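Local coordinates for protein GDP-6-deoxy-D-mannose reductase (PDB 6X3B) that probably reduces GDP-4-dehydro-6-deoxy-D-mannose to GDP-D-rhamnose with NADPH, a step toward the lipopolysaccharide O-antigen, at residues G185-D188 against S189-I192; A195-Q198 against I199-K203; A81-Y85 against V86-F90; T305-Q308 against S309-I313. All coordinates share one frame; numbering follows the deposited sequence.

Contact 1 of 4, residues G185-D188 against S189-I192. With NDP (NADPH dihydro-nicotinamide-adenine-dinucleotide phosphate), chain E.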
loop_
_atom_site.group_PDB
_atom_site.type_symbol
_atom_site.label_atom_id
_atom_site.label_comp_id
_atom_site.label_asym_id
_atom_site.label_seq_id
_atom_site.Cartn_x
_atom_site.Cartn_y
_atom_site.Cartn_z
ATOM N N GLY A 185 -27.634 8.500 7.732
ATOM C CA GLY A 185 -26.507 9.368 7.475
ATOM C C GLY A 185 -25.547 8.871 6.413
ATOM O O GLY A 185 -24.624 9.609 6.047
ATOM N N GLN A 186 -25.726 7.649 5.918
ATOM C CA GLN A 186 -24.883 7.123 4.847
ATOM C C GLN A 186 -24.939 8.040 3.615
ATOM O O GLN A 186 -25.877 8.813 3.438
ATOM C CB GLN A 186 -25.332 5.701 4.508
ATOM C CG GLN A 186 -24.609 5.018 3.353
ATOM C CD GLN A 186 -23.133 4.783 3.636
ATOM O OE1 GLN A 186 -22.365 5.729 3.805
ATOM N NE2 GLN A 186 -22.728 3.515 3.666
ATOM N N LYS A 187 -23.901 7.964 2.767
ATOM C CA LYS A 187 -23.851 8.766 1.541
ATOM C C LYS A 187 -25.052 8.481 0.652
ATOM O O LYS A 187 -25.325 7.325 0.319
ATOM C CB LYS A 187 -22.586 8.460 0.733
ATOM C CG LYS A 187 -21.284 8.796 1.379
ATOM C CD LYS A 187 -20.158 8.104 0.622
ATOM C CE LYS A 187 -18.845 8.213 1.371
ATOM N NZ LYS A 187 -18.036 9.255 0.707
ATOM N N ASP A 188 -25.738 9.541 0.214
ATOM C CA ASP A 188 -26.874 9.365 -0.688
ATOM C C ASP A 188 -26.484 8.709 -2.010
ATOM O O ASP A 188 -27.358 8.180 -2.710
ATOM C CB ASP A 188 -27.547 10.711 -0.955
ATOM C CG ASP A 188 -28.728 10.588 -1.892
ATOM O OD1 ASP A 188 -29.770 10.047 -1.461
ATOM O OD2 ASP A 188 -28.608 11.010 -3.063
ATOM N N SER A 189 -25.200 8.716 -2.375
ATOM C CA SER A 189 -24.797 8.099 -3.634
ATOM C C SER A 189 -24.854 6.575 -3.581
ATOM O O SER A 189 -24.836 5.929 -4.634
ATOM C CB SER A 189 -23.390 8.559 -4.023
ATOM O OG SER A 189 -22.409 7.979 -3.172
ATOM N N PHE A 190 -24.922 5.986 -2.389
ATOM C CA PHE A 190 -25.138 4.550 -2.283
ATOM C C PHE A 190 -26.577 4.216 -2.660
ATOM O O PHE A 190 -27.515 4.891 -2.226
ATOM C CB PHE A 190 -24.838 4.069 -0.864
ATOM C CG PHE A 190 -23.375 3.851 -0.595
ATOM C CD1 PHE A 190 -22.679 2.826 -1.234
ATOM C CD2 PHE A 190 -22.694 4.671 0.291
ATOM C CE1 PHE A 190 -21.334 2.631 -0.988
ATOM C CE2 PHE A 190 -21.353 4.480 0.544
ATOM C CZ PHE A 190 -20.670 3.464 -0.098
ATOM N N VAL A 191 -26.753 3.162 -3.467
ATOM C CA VAL A 191 -28.071 2.886 -4.044
ATOM C C VAL A 191 -29.108 2.611 -2.952
ATOM O O VAL A 191 -30.270 3.016 -3.069
ATOM C CB VAL A 191 -27.987 1.727 -5.060
ATOM C CG1 VAL A 191 -27.616 0.426 -4.378
ATOM C CG2 VAL A 191 -29.310 1.587 -5.834
ATOM N N ILE A 192 -28.715 1.927 -1.875
ATOM C CA ILE A 192 -29.695 1.609 -0.839
ATOM C C ILE A 192 -30.089 2.860 -0.076
ATOM O O ILE A 192 -31.265 3.061 0.246
ATOM C CB ILE A 192 -29.165 0.520 0.109
ATOM C CG1 ILE A 192 -29.006 -0.800 -0.646
ATOM C CG2 ILE A 192 -30.125 0.363 1.298
ATOM C CD1 ILE A 192 -30.243 -1.209 -1.448
HETATM P PA NDP E . -17.386 10.434 6.245
HETATM O O1A NDP E . -16.880 10.950 4.941
HETATM O O2A NDP E . -18.855 10.463 6.503
HETATM O O5B NDP E . -16.624 11.175 7.444
HETATM C C5B NDP E . -15.239 11.555 7.266
HETATM C C4B NDP E . -14.753 12.244 8.516
HETATM O O4B NDP E . -13.358 12.606 8.353
HETATM C C3B NDP E . -15.485 13.541 8.897
HETATM O O3B NDP E . -15.701 13.610 10.301
HETATM C C2B NDP E . -14.533 14.623 8.405
HETATM O O2B NDP E . -14.677 15.810 9.182
HETATM C C1B NDP E . -13.188 13.965 8.679
HETATM N N9A NDP E . -12.093 14.506 7.886
HETATM C C8A NDP E . -11.991 14.513 6.518
HETATM N N7A NDP E . -10.892 15.075 6.082
HETATM C C5A NDP E . -10.227 15.466 7.235
HETATM C C6A NDP E . -9.000 16.120 7.450
HETATM N N6A NDP E . -8.222 16.498 6.439
HETATM N N1A NDP E . -8.623 16.365 8.727
HETATM C C2A NDP E . -9.439 15.970 9.711
HETATM N N3A NDP E . -10.612 15.348 9.633
HETATM C C4A NDP E . -10.957 15.121 8.355
HETATM O O3 NDP E . -16.873 8.929 6.440
HETATM P PN NDP E . -17.641 7.626 6.964
HETATM O O1N NDP E . -18.044 7.853 8.383
HETATM O O2N NDP E . -18.697 7.267 5.975
HETATM O O5D NDP E . -16.471 6.533 6.912
HETATM C C5D NDP E . -15.709 6.269 8.114
HETATM C C4D NDP E . -14.549 5.367 7.773
HETATM O O4D NDP E . -15.062 4.109 7.265
HETATM C C3D NDP E . -13.586 5.897 6.701
HETATM O O3D NDP E . -12.240 5.565 7.011
HETATM C C2D NDP E . -14.086 5.187 5.446
HETATM O O2D NDP E . -13.084 5.056 4.449
HETATM C C1D NDP E . -14.509 3.832 6.001
HETATM N N1N NDP E . -15.548 3.168 5.159
HETATM C C2N NDP E . -16.836 3.628 5.134
HETATM C C3N NDP E . -17.832 2.945 4.490
HETATM C C7N NDP E . -19.129 3.629 4.286
HETATM O O7N NDP E . -20.020 3.072 3.636
HETATM N N7N NDP E . -19.295 4.832 4.816
HETATM C C4N NDP E . -17.555 1.554 4.033
HETATM C C5N NDP E . -16.130 1.189 4.062
HETATM C C6N NDP E . -15.221 2.078 4.390
HETATM P P2B NDP E . -15.185 17.047 8.277
HETATM O O1X NDP E . -15.289 18.226 9.219
HETATM O O2X NDP E . -14.146 17.268 7.198
HETATM O O3X NDP E . -16.529 16.652 7.703
#

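Contact 2 of 4, residues A195-Q198 against I199-K203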
loop_
_atom_site.group_PDB
_atom_site.type_symbol
_atom_site.label_atom_id
_atom_site.label_comp_id
_atom_site.label_asym_id
_atom_site.label_seq_id
_atom_site.Cartn_x
_atom_site.Cartn_y
_atom_site.Cartn_z
ATOM N N ALA A 195 -32.328 4.827 -2.441
ATOM C CA ALA A 195 -33.632 4.182 -2.563
ATOM C C ALA A 195 -34.500 4.472 -1.346
ATOM O O ALA A 195 -35.694 4.762 -1.484
ATOM C CB ALA A 195 -33.462 2.665 -2.754
ATOM N N ALA A 196 -33.915 4.399 -0.145
ATOM C CA ALA A 196 -34.677 4.699 1.064
ATOM C C ALA A 196 -35.142 6.148 1.071
ATOM O O ALA A 196 -36.306 6.436 1.384
ATOM C CB ALA A 196 -33.845 4.403 2.309
ATOM N N ARG A 197 -34.243 7.081 0.748
ATOM C CA ARG A 197 -34.635 8.486 0.718
ATOM C C ARG A 197 -35.812 8.693 -0.229
ATOM O O ARG A 197 -36.819 9.305 0.141
ATOM C CB ARG A 197 -33.449 9.368 0.316
ATOM C CG ARG A 197 -33.759 10.866 0.345
ATOM C CD ARG A 197 -32.633 11.681 -0.282
ATOM N NE ARG A 197 -32.320 11.186 -1.615
ATOM C CZ ARG A 197 -32.956 11.566 -2.721
ATOM N NH1 ARG A 197 -33.933 12.463 -2.649
ATOM N NH2 ARG A 197 -32.612 11.049 -3.897
ATOM N N GLN A 198 -35.724 8.133 -1.440
ATOM C CA GLN A 198 -36.777 8.331 -2.426
ATOM C C GLN A 198 -38.089 7.686 -1.996
ATOM O O GLN A 198 -39.168 8.226 -2.258
ATOM C CB GLN A 198 -36.323 7.786 -3.773
ATOM C CG GLN A 198 -35.280 8.672 -4.428
ATOM C CD GLN A 198 -34.937 8.210 -5.825
ATOM O OE1 GLN A 198 -35.704 8.418 -6.765
ATOM N NE2 GLN A 198 -33.787 7.553 -5.965
ATOM N N ILE A 199 -38.024 6.517 -1.368
ATOM C CA ILE A 199 -39.248 5.842 -0.955
ATOM C C ILE A 199 -39.931 6.613 0.170
ATOM O O ILE A 199 -41.162 6.719 0.205
ATOM C CB ILE A 199 -38.930 4.392 -0.561
ATOM C CG1 ILE A 199 -38.620 3.576 -1.814
ATOM C CG2 ILE A 199 -40.075 3.793 0.221
ATOM C CD1 ILE A 199 -38.096 2.210 -1.538
ATOM N N ALA A 200 -39.151 7.176 1.100
ATOM C CA ALA A 200 -39.748 8.030 2.121
ATOM C C ALA A 200 -40.433 9.241 1.499
ATOM O O ALA A 200 -41.456 9.711 2.013
ATOM C CB ALA A 200 -38.693 8.482 3.129
ATOM N N ARG A 201 -39.885 9.762 0.398
ATOM C CA ARG A 201 -40.548 10.857 -0.306
ATOM C C ARG A 201 -41.847 10.390 -0.950
ATOM O O ARG A 201 -42.843 11.125 -0.954
ATOM C CB ARG A 201 -39.603 11.465 -1.346
ATOM C CG ARG A 201 -38.445 12.236 -0.713
ATOM C CD ARG A 201 -37.372 12.647 -1.714
ATOM N NE ARG A 201 -37.933 13.337 -2.866
ATOM C CZ ARG A 201 -38.210 14.636 -2.888
ATOM N NH1 ARG A 201 -37.977 15.389 -1.814
ATOM N NH2 ARG A 201 -38.721 15.179 -3.983
ATOM N N MET A 202 -41.867 9.165 -1.477
ATOM C CA MET A 202 -43.111 8.620 -2.011
ATOM C C MET A 202 -44.179 8.491 -0.925
ATOM O O MET A 202 -45.354 8.795 -1.165
ATOM C CB MET A 202 -42.860 7.264 -2.658
ATOM C CG MET A 202 -41.829 7.261 -3.748
ATOM S SD MET A 202 -41.541 5.551 -4.233
ATOM C CE MET A 202 -40.138 5.783 -5.333
ATOM N N LYS A 203 -43.797 8.024 0.269
ATOM C CA LYS A 203 -44.759 7.901 1.362
ATOM C C LYS A 203 -45.469 9.224 1.621
ATOM O O LYS A 203 -46.655 9.250 1.967
ATOM C CB LYS A 203 -44.059 7.452 2.645
ATOM C CG LYS A 203 -43.635 5.984 2.693
ATOM C CD LYS A 203 -42.983 5.673 4.045
ATOM C CE LYS A 203 -43.991 5.759 5.185
ATOM N NZ LYS A 203 -44.999 4.666 5.081
#

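Contact 3 of 4, residues A81-Y85 against V86-F90. With NDP (NADPH dihydro-nicotinamide-adenine-dinucleotide phosphate), chain E.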
loop_
_atom_site.group_PDB
_atom_site.type_symbol
_atom_site.label_atom_id
_atom_site.label_comp_id
_atom_site.label_asym_id
_atom_site.label_seq_id
_atom_site.Cartn_x
_atom_site.Cartn_y
_atom_site.Cartn_z
ATOM N N ALA A 81 -11.243 9.163 10.202
ATOM C CA ALA A 81 -11.311 10.379 9.400
ATOM C C ALA A 81 -10.596 10.234 8.060
ATOM O O ALA A 81 -9.532 9.613 7.959
ATOM C CB ALA A 81 -10.704 11.552 10.159
ATOM N N GLY A 82 -11.160 10.845 7.034
ATOM C CA GLY A 82 -10.506 10.842 5.743
ATOM C C GLY A 82 -11.457 11.222 4.627
ATOM O O GLY A 82 -12.609 11.597 4.851
ATOM N N GLN A 83 -10.937 11.076 3.417
ATOM C CA GLN A 83 -11.651 11.375 2.189
ATOM C C GLN A 83 -12.236 10.044 1.732
ATOM O O GLN A 83 -11.495 9.121 1.377
ATOM C CB GLN A 83 -10.686 11.980 1.171
ATOM C CG GLN A 83 -11.377 12.802 0.057
ATOM C CD GLN A 83 -12.405 11.975 -0.671
ATOM O OE1 GLN A 83 -13.585 11.997 -0.340
ATOM N NE2 GLN A 83 -11.939 11.166 -1.643
ATOM N N THR A 84 -13.556 9.913 1.782
ATOM C CA THR A 84 -14.164 8.591 1.689
ATOM C C THR A 84 -14.993 8.401 0.427
ATOM O O THR A 84 -15.665 7.374 0.296
ATOM C CB THR A 84 -15.041 8.334 2.910
ATOM O OG1 THR A 84 -16.200 9.184 2.840
ATOM C CG2 THR A 84 -14.263 8.645 4.195
ATOM N N TYR A 85 -14.964 9.352 -0.497
ATOM C CA TYR A 85 -15.811 9.325 -1.683
ATOM C C TYR A 85 -14.975 8.925 -2.902
ATOM O O TYR A 85 -14.020 9.622 -3.255
ATOM C CB TYR A 85 -16.459 10.699 -1.879
ATOM C CG TYR A 85 -17.616 10.746 -2.873
ATOM C CD1 TYR A 85 -18.646 9.802 -2.830
ATOM C CD2 TYR A 85 -17.688 11.754 -3.841
ATOM C CE1 TYR A 85 -19.709 9.848 -3.743
ATOM C CE2 TYR A 85 -18.743 11.817 -4.741
ATOM C CZ TYR A 85 -19.750 10.866 -4.690
ATOM O OH TYR A 85 -20.783 10.934 -5.599
ATOM N N VAL A 86 -15.338 7.807 -3.545
ATOM C CA VAL A 86 -14.576 7.348 -4.705
ATOM C C VAL A 86 -14.579 8.360 -5.847
ATOM O O VAL A 86 -13.504 8.628 -6.404
ATOM C CB VAL A 86 -15.060 5.944 -5.137
ATOM C CG1 VAL A 86 -14.377 5.514 -6.445
ATOM C CG2 VAL A 86 -14.784 4.908 -4.006
ATOM N N PRO A 87 -15.708 8.981 -6.219
ATOM C CA PRO A 87 -15.624 9.968 -7.312
ATOM C C PRO A 87 -14.709 11.134 -6.992
ATOM O O PRO A 87 -13.982 11.590 -7.873
ATOM C CB PRO A 87 -17.086 10.400 -7.508
ATOM C CG PRO A 87 -17.866 9.227 -7.099
ATOM C CD PRO A 87 -17.113 8.685 -5.883
ATOM N N GLU A 88 -14.683 11.599 -5.737
ATOM C CA GLU A 88 -13.766 12.672 -5.365
ATOM C C GLU A 88 -12.307 12.228 -5.492
ATOM O O GLU A 88 -11.430 13.026 -5.843
ATOM C CB GLU A 88 -14.072 13.120 -3.928
ATOM C CG GLU A 88 -13.092 14.119 -3.331
ATOM C CD GLU A 88 -12.981 15.402 -4.122
ATOM O OE1 GLU A 88 -13.911 15.730 -4.893
ATOM O OE2 GLU A 88 -11.946 16.085 -3.972
ATOM N N ALA A 89 -12.027 10.963 -5.187
ATOM C CA ALA A 89 -10.656 10.476 -5.304
ATOM C C ALA A 89 -10.235 10.406 -6.764
ATOM O O ALA A 89 -9.087 10.714 -7.098
ATOM C CB ALA A 89 -10.517 9.107 -4.630
ATOM N N PHE A 90 -11.140 9.998 -7.652
ATOM C CA PHE A 90 -10.796 10.027 -9.072
ATOM C C PHE A 90 -10.578 11.454 -9.550
ATOM O O PHE A 90 -9.707 11.708 -10.392
ATOM C CB PHE A 90 -11.888 9.352 -9.896
ATOM C CG PHE A 90 -11.716 7.869 -10.040
ATOM C CD1 PHE A 90 -10.613 7.352 -10.687
ATOM C CD2 PHE A 90 -12.666 6.997 -9.540
ATOM C CE1 PHE A 90 -10.459 5.987 -10.842
ATOM C CE2 PHE A 90 -12.530 5.638 -9.691
ATOM C CZ PHE A 90 -11.414 5.129 -10.355
HETATM P PA NDP E . -17.386 10.434 6.245
HETATM O O1A NDP E . -16.880 10.950 4.941
HETATM O O2A NDP E . -18.855 10.463 6.503
HETATM O O5B NDP E . -16.624 11.175 7.444
HETATM C C5B NDP E . -15.239 11.555 7.266
HETATM C C4B NDP E . -14.753 12.244 8.516
HETATM O O4B NDP E . -13.358 12.606 8.353
HETATM C C3B NDP E . -15.485 13.541 8.897
HETATM O O3B NDP E . -15.701 13.610 10.301
HETATM C C2B NDP E . -14.533 14.623 8.405
HETATM O O2B NDP E . -14.677 15.810 9.182
HETATM C C1B NDP E . -13.188 13.965 8.679
HETATM N N9A NDP E . -12.093 14.506 7.886
HETATM C C8A NDP E . -11.991 14.513 6.518
HETATM N N7A NDP E . -10.892 15.075 6.082
HETATM C C5A NDP E . -10.227 15.466 7.235
HETATM C C6A NDP E . -9.000 16.120 7.450
HETATM N N6A NDP E . -8.222 16.498 6.439
HETATM N N1A NDP E . -8.623 16.365 8.727
HETATM C C2A NDP E . -9.439 15.970 9.711
HETATM N N3A NDP E . -10.612 15.348 9.633
HETATM C C4A NDP E . -10.957 15.121 8.355
HETATM O O3 NDP E . -16.873 8.929 6.440
HETATM P PN NDP E . -17.641 7.626 6.964
HETATM O O1N NDP E . -18.044 7.853 8.383
HETATM O O2N NDP E . -18.697 7.267 5.975
HETATM O O5D NDP E . -16.471 6.533 6.912
HETATM C C5D NDP E . -15.709 6.269 8.114
HETATM C C4D NDP E . -14.549 5.367 7.773
HETATM O O4D NDP E . -15.062 4.109 7.265
HETATM C C3D NDP E . -13.586 5.897 6.701
HETATM O O3D NDP E . -12.240 5.565 7.011
HETATM C C2D NDP E . -14.086 5.187 5.446
HETATM O O2D NDP E . -13.084 5.056 4.449
HETATM C C1D NDP E . -14.509 3.832 6.001
HETATM N N1N NDP E . -15.548 3.168 5.159
HETATM C C2N NDP E . -16.836 3.628 5.134
HETATM C C3N NDP E . -17.832 2.945 4.490
HETATM C C7N NDP E . -19.129 3.629 4.286
HETATM O O7N NDP E . -20.020 3.072 3.636
HETATM N N7N NDP E . -19.295 4.832 4.816
HETATM C C4N NDP E . -17.555 1.554 4.033
HETATM C C5N NDP E . -16.130 1.189 4.062
HETATM C C6N NDP E . -15.221 2.078 4.390
HETATM P P2B NDP E . -15.185 17.047 8.277
HETATM O O1X NDP E . -15.289 18.226 9.219
HETATM O O2X NDP E . -14.146 17.268 7.198
HETATM O O3X NDP E . -16.529 16.652 7.703
#

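Contact 4 of 4, residues T305-Q308 against S309-I313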
loop_
_atom_site.group_PDB
_atom_site.type_symbol
_atom_site.label_atom_id
_atom_site.label_comp_id
_atom_site.label_asym_id
_atom_site.label_seq_id
_atom_site.Cartn_x
_atom_site.Cartn_y
_atom_site.Cartn_z
ATOM N N THR A 305 -30.803 -7.366 12.250
ATOM C CA THR A 305 -31.312 -7.969 11.023
ATOM C C THR A 305 -31.384 -6.923 9.914
ATOM O O THR A 305 -31.499 -5.714 10.164
ATOM C CB THR A 305 -32.703 -8.578 11.219
ATOM O OG1 THR A 305 -33.639 -7.536 11.539
ATOM C CG2 THR A 305 -32.706 -9.643 12.324
ATOM N N ILE A 306 -31.370 -7.405 8.671
ATOM C CA ILE A 306 -31.456 -6.488 7.540
ATOM C C ILE A 306 -32.768 -5.709 7.585
ATOM O O ILE A 306 -32.792 -4.495 7.354
ATOM C CB ILE A 306 -31.267 -7.255 6.213
ATOM C CG1 ILE A 306 -31.323 -6.297 5.022
ATOM C CG2 ILE A 306 -32.301 -8.357 6.056
ATOM C CD1 ILE A 306 -30.476 -5.068 5.198
ATOM N N LYS A 307 -33.873 -6.374 7.927
ATOM C CA LYS A 307 -35.142 -5.661 8.006
ATOM C C LYS A 307 -35.060 -4.521 9.008
ATOM O O LYS A 307 -35.467 -3.400 8.710
ATOM C CB LYS A 307 -36.278 -6.619 8.357
ATOM C CG LYS A 307 -37.641 -6.070 8.006
ATOM C CD LYS A 307 -38.714 -7.135 8.073
ATOM C CE LYS A 307 -39.370 -7.163 9.439
ATOM N NZ LYS A 307 -40.637 -7.959 9.416
ATOM N N GLN A 308 -34.502 -4.773 10.199
ATOM C CA GLN A 308 -34.365 -3.671 11.149
ATOM C C GLN A 308 -33.490 -2.555 10.580
ATOM O O GLN A 308 -33.785 -1.367 10.774
ATOM C CB GLN A 308 -33.807 -4.155 12.491
ATOM C CG GLN A 308 -33.572 -2.999 13.445
ATOM C CD GLN A 308 -33.357 -3.426 14.885
ATOM O OE1 GLN A 308 -33.382 -4.614 15.211
ATOM N NE2 GLN A 308 -33.156 -2.446 15.759
ATOM N N SER A 309 -32.399 -2.915 9.884
ATOM C CA SER A 309 -31.519 -1.897 9.315
ATOM C C SER A 309 -32.251 -1.040 8.299
ATOM O O SER A 309 -32.067 0.179 8.255
ATOM C CB SER A 309 -30.315 -2.543 8.621
ATOM O OG SER A 309 -29.477 -3.183 9.552
ATOM N N LEU A 310 -33.042 -1.670 7.441
ATOM C CA LEU A 310 -33.748 -0.933 6.400
ATOM C C LEU A 310 -34.872 -0.079 6.987
ATOM O O LEU A 310 -35.115 1.047 6.534
ATOM C CB LEU A 310 -34.297 -1.915 5.367
ATOM C CG LEU A 310 -33.256 -2.670 4.541
ATOM C CD1 LEU A 310 -33.931 -3.682 3.634
ATOM C CD2 LEU A 310 -32.419 -1.692 3.713
ATOM N N ARG A 311 -35.588 -0.607 7.980
ATOM C CA ARG A 311 -36.612 0.204 8.628
ATOM C C ARG A 311 -35.995 1.436 9.264
ATOM O O ARG A 311 -36.549 2.540 9.177
ATOM C CB ARG A 311 -37.355 -0.622 9.679
ATOM C CG ARG A 311 -38.619 0.065 10.204
ATOM C CD ARG A 311 -39.431 -0.873 11.072
ATOM N NE ARG A 311 -38.568 -1.582 12.006
ATOM C CZ ARG A 311 -38.401 -2.901 12.029
ATOM N NH1 ARG A 311 -39.064 -3.669 11.180
ATOM N NH2 ARG A 311 -37.594 -3.437 12.932
ATOM N N ALA A 312 -34.823 1.270 9.878
ATOM C CA ALA A 312 -34.170 2.383 10.551
ATOM C C ALA A 312 -33.848 3.497 9.562
ATOM O O ALA A 312 -34.101 4.676 9.848
ATOM C CB ALA A 312 -32.914 1.884 11.289
ATOM N N ILE A 313 -33.342 3.154 8.370
ATOM C CA ILE A 313 -33.017 4.239 7.442
ATOM C C ILE A 313 -34.281 4.871 6.854
ATOM O O ILE A 313 -34.293 6.073 6.561
ATOM C CB ILE A 313 -32.038 3.798 6.328
ATOM C CG1 ILE A 313 -32.618 2.696 5.441
ATOM C CG2 ILE A 313 -30.704 3.380 6.922
ATOM C CD1 ILE A 313 -31.720 2.373 4.223
#

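Contact 1 of 4, residues G185-D188 against S189-I192
The side-chain amide of Gln186 lies obliquely against the ring of Phe190, with CD of Gln186 3.4 Å from CD2 of Phe190 and the two planes turned 37° apart. This is the tight part of the contact, and every polar atom of the amide has work to do there. NE2 donates to the carboxamide oxygen O7N of NADPH at 2.7 Å, a nearly straight bond, and also makes a weak one to the carbonyl of His181. On the other limb, OE1 accepts from its neighbour, Lys187 N, at 2.9 Å and takes a weak, longer bond from N7N of the cofactor. A glutamine suits the place because its amide answers the nicotinamide carboxamide with complementary donor and acceptor. The bend at chi2 (64°) folds the amide back over its own backbone to reach Lys187 N. Phe190 also brings CE2 to within 3.6 Å of O7N, so the ring packs beside the paired amides. From Lys187 to Phe190 the chain makes a type I turn, closed by Phe190 N donating to Lys187 O at 3.0 Å. Lys187 lays its CB and CD near the ring while its ammonium goes on to Thr84.

The far side of the turn is looser. Ser189 is exposed, its OG approaching Lys187 CB to only 3.9 Å, and the carboxylate of Asp188 is taken up in a salt bridge with Arg197. Tyr151 and Lys155 are among the other residues bonded to NADPH. The turn thus delivers Phe190 to the N-cap position of helix 191-203 and forms one wall of the nicotinamide end of the pocket in this Rossmann-type reductase.

Contact 2 of 4, residues A195-Q198 against I199-K203
The side chains of Arg197 and Arg201, one helical turn apart, run side by side and point the same way, their guanidinium planes inclined by 37°. Arg197 NH1 comes up obliquely on the Arg201 chain, 3.6 Å from its CD, so the approach is to a methylene rather than to the other charge. The two nitrogens nearest each other, Arg197 NH1 and Arg201 NE, remain 4.1 Å apart. Both chains bend at chi3 (53° in Arg197), and each NE has its own outside partner: Asp188 in a salt bridge for Arg197, the Gln207 side chain for Arg201. These partners probably ease the closeness of two like charges. The amide of Gln198 shares the second of them, its OE1 accepting from Gln207 while its NE2 reaches back to Ser194 OG.

Beneath the polar ends, four regular backbone bonds join the segments, the shortest from Ile199 N to Ala195 O at 2.9 Å. Aliphatic groups then lie along the carbonyls: CG1 of Ile199 touches Ala195 O at 3.2 Å, and CG of Met202 meets Gln198 O at the same distance. Ala195, Ala196 and Ala200 are small enough for neighbours to come close to the helix.

The buried sides of helix 191-203 face several elements at once. Ala196 and Ala200 meet Ile313 and Trp317 of helix 306-320, Ile199 packs on Leu262 of helix 255-266, and Met202 rests on Leu211 of strand 210-213.

Contact 3 of 4, residues A81-Y85 against V86-F90
Pro87 lies over one face of the Tyr85 ring with its CB-CG-CD edge toward it: CD sits 3.4 Å from the ring centroid and only 4° off the normal, a CH-pi contact. Its CG reaches further out, 3.5 Å from Tyr85 CZ. A proline suits this first turn of a helix, where its missing N-H costs no hydrogen bond and its polarised ring carbons favour an aromatic face.

Beside this pair, the Tyr85 carbonyl is gripped twice, by Ala89 N at 3.1 Å, in the carbonyl plane, and by Gln83 NE2, also at 3.1 Å. The same glutamine amide accepts from Tyr85 N through OE1, so it clasps both ends of the Tyr85 backbone. With CG opposite its backbone N (chi1 -159°) and a bend at chi2, the Gln83 chain doubles back to do this. Glu88 covers it from one side, its CG 3.5 Å from Gln83 CD, while the carboxylate goes to a salt bridge with Arg91. In the next shell, Thr96 accepts from Gln83 NE2 and Asn100 holds the Gln83 backbone N.

Ahead of the clasp the loop meets NADPH. Gly82 N donates to the ribose oxygen O4B at 3.1 Å, and Thr84 OG1 donates to the phosphate oxygen O1A at 2.8 Å. Glycine fits because its backbone angles would jam a side chain against the preceding carbonyl. Tyr85 occupies the N-cap position of helix 86-91, and the whole forms the cofactor-binding loop that follows strand 76-79 of the Rossmann sheet.

Contact 4 of 4, residues T305-Q308 against S309-I313
The shortest polar bond between the segments runs from Leu310 N to Ile306 O, 2.8 Å, with the donor nearly along the C=O axis. Three more backbone bonds accompany it, in a series from Ser309 N to Thr305 O through to Ala312 N to Gln308 O, and mark out the regular first two turns of the helix. Thr305 starts it as the N-cap. Its OG1, held between the backbone N and carbonyl carbon (chi1 64°), accepts from Gln308 N at 3.2 Å and satisfies an N-H that has no helical carbonyl before it; threonine is a common choice for that role.

The side chains sort by face. On the inner one, Ile306 and Leu310 lean on each other, CD1 of Ile306 lying 3.7 Å from CG of Leu310. The bend at chi2 of Ile306 (48°) carries that methyl forward along the helix to its partner. Both are bulky and apolar, as suits side chains that pack on helix 255-266. On the outer face, Arg311 bends at chi3 and lays its guanidinium back over the backbone, NH2 3.7 Å from Gln308 CA. Lys307 CE meets it in plane at the edge, 3.9 Å from NH1, a methylene contact that keeps the ammonium further off. Ser309 is buried and small, and its hydroxyl bonds to Asp224.

Around this start of helix 306-320, Leu310 packs on Leu261, Leu262 and Ile265 of helix 255-266 and on Ile192 of helix 191-203, whereas Ile306, Ser309 and Ile313 close over Ile182 at the end of strand 172-182.

Contacts 1 and 3 meet different parts of the cofactor: 185-192 the nicotinamide and 81-90 the adenosine ribose and a phosphate. Their centres are 14 Å apart, and a probable hydrogen bond from Lys187 NZ to Thr84 O at 3.1 Å joins them directly. Helix 191-203 then carries the chain from contact 1 into contact 2, and a salt bridge from Asp188 OD1 of contact 1 to Arg197 NE of contact 2, 2.8 Å, ties them. Contact 4 packs on both: Ile313 CD1 lies 3.5 Å from Ala196 CB and 3.9 Å from Ile192 CG2. Contacts 2 and 4 remain away from NADPH, about 14 Å from Ala196's side chain and about 13 Å from Ser309's.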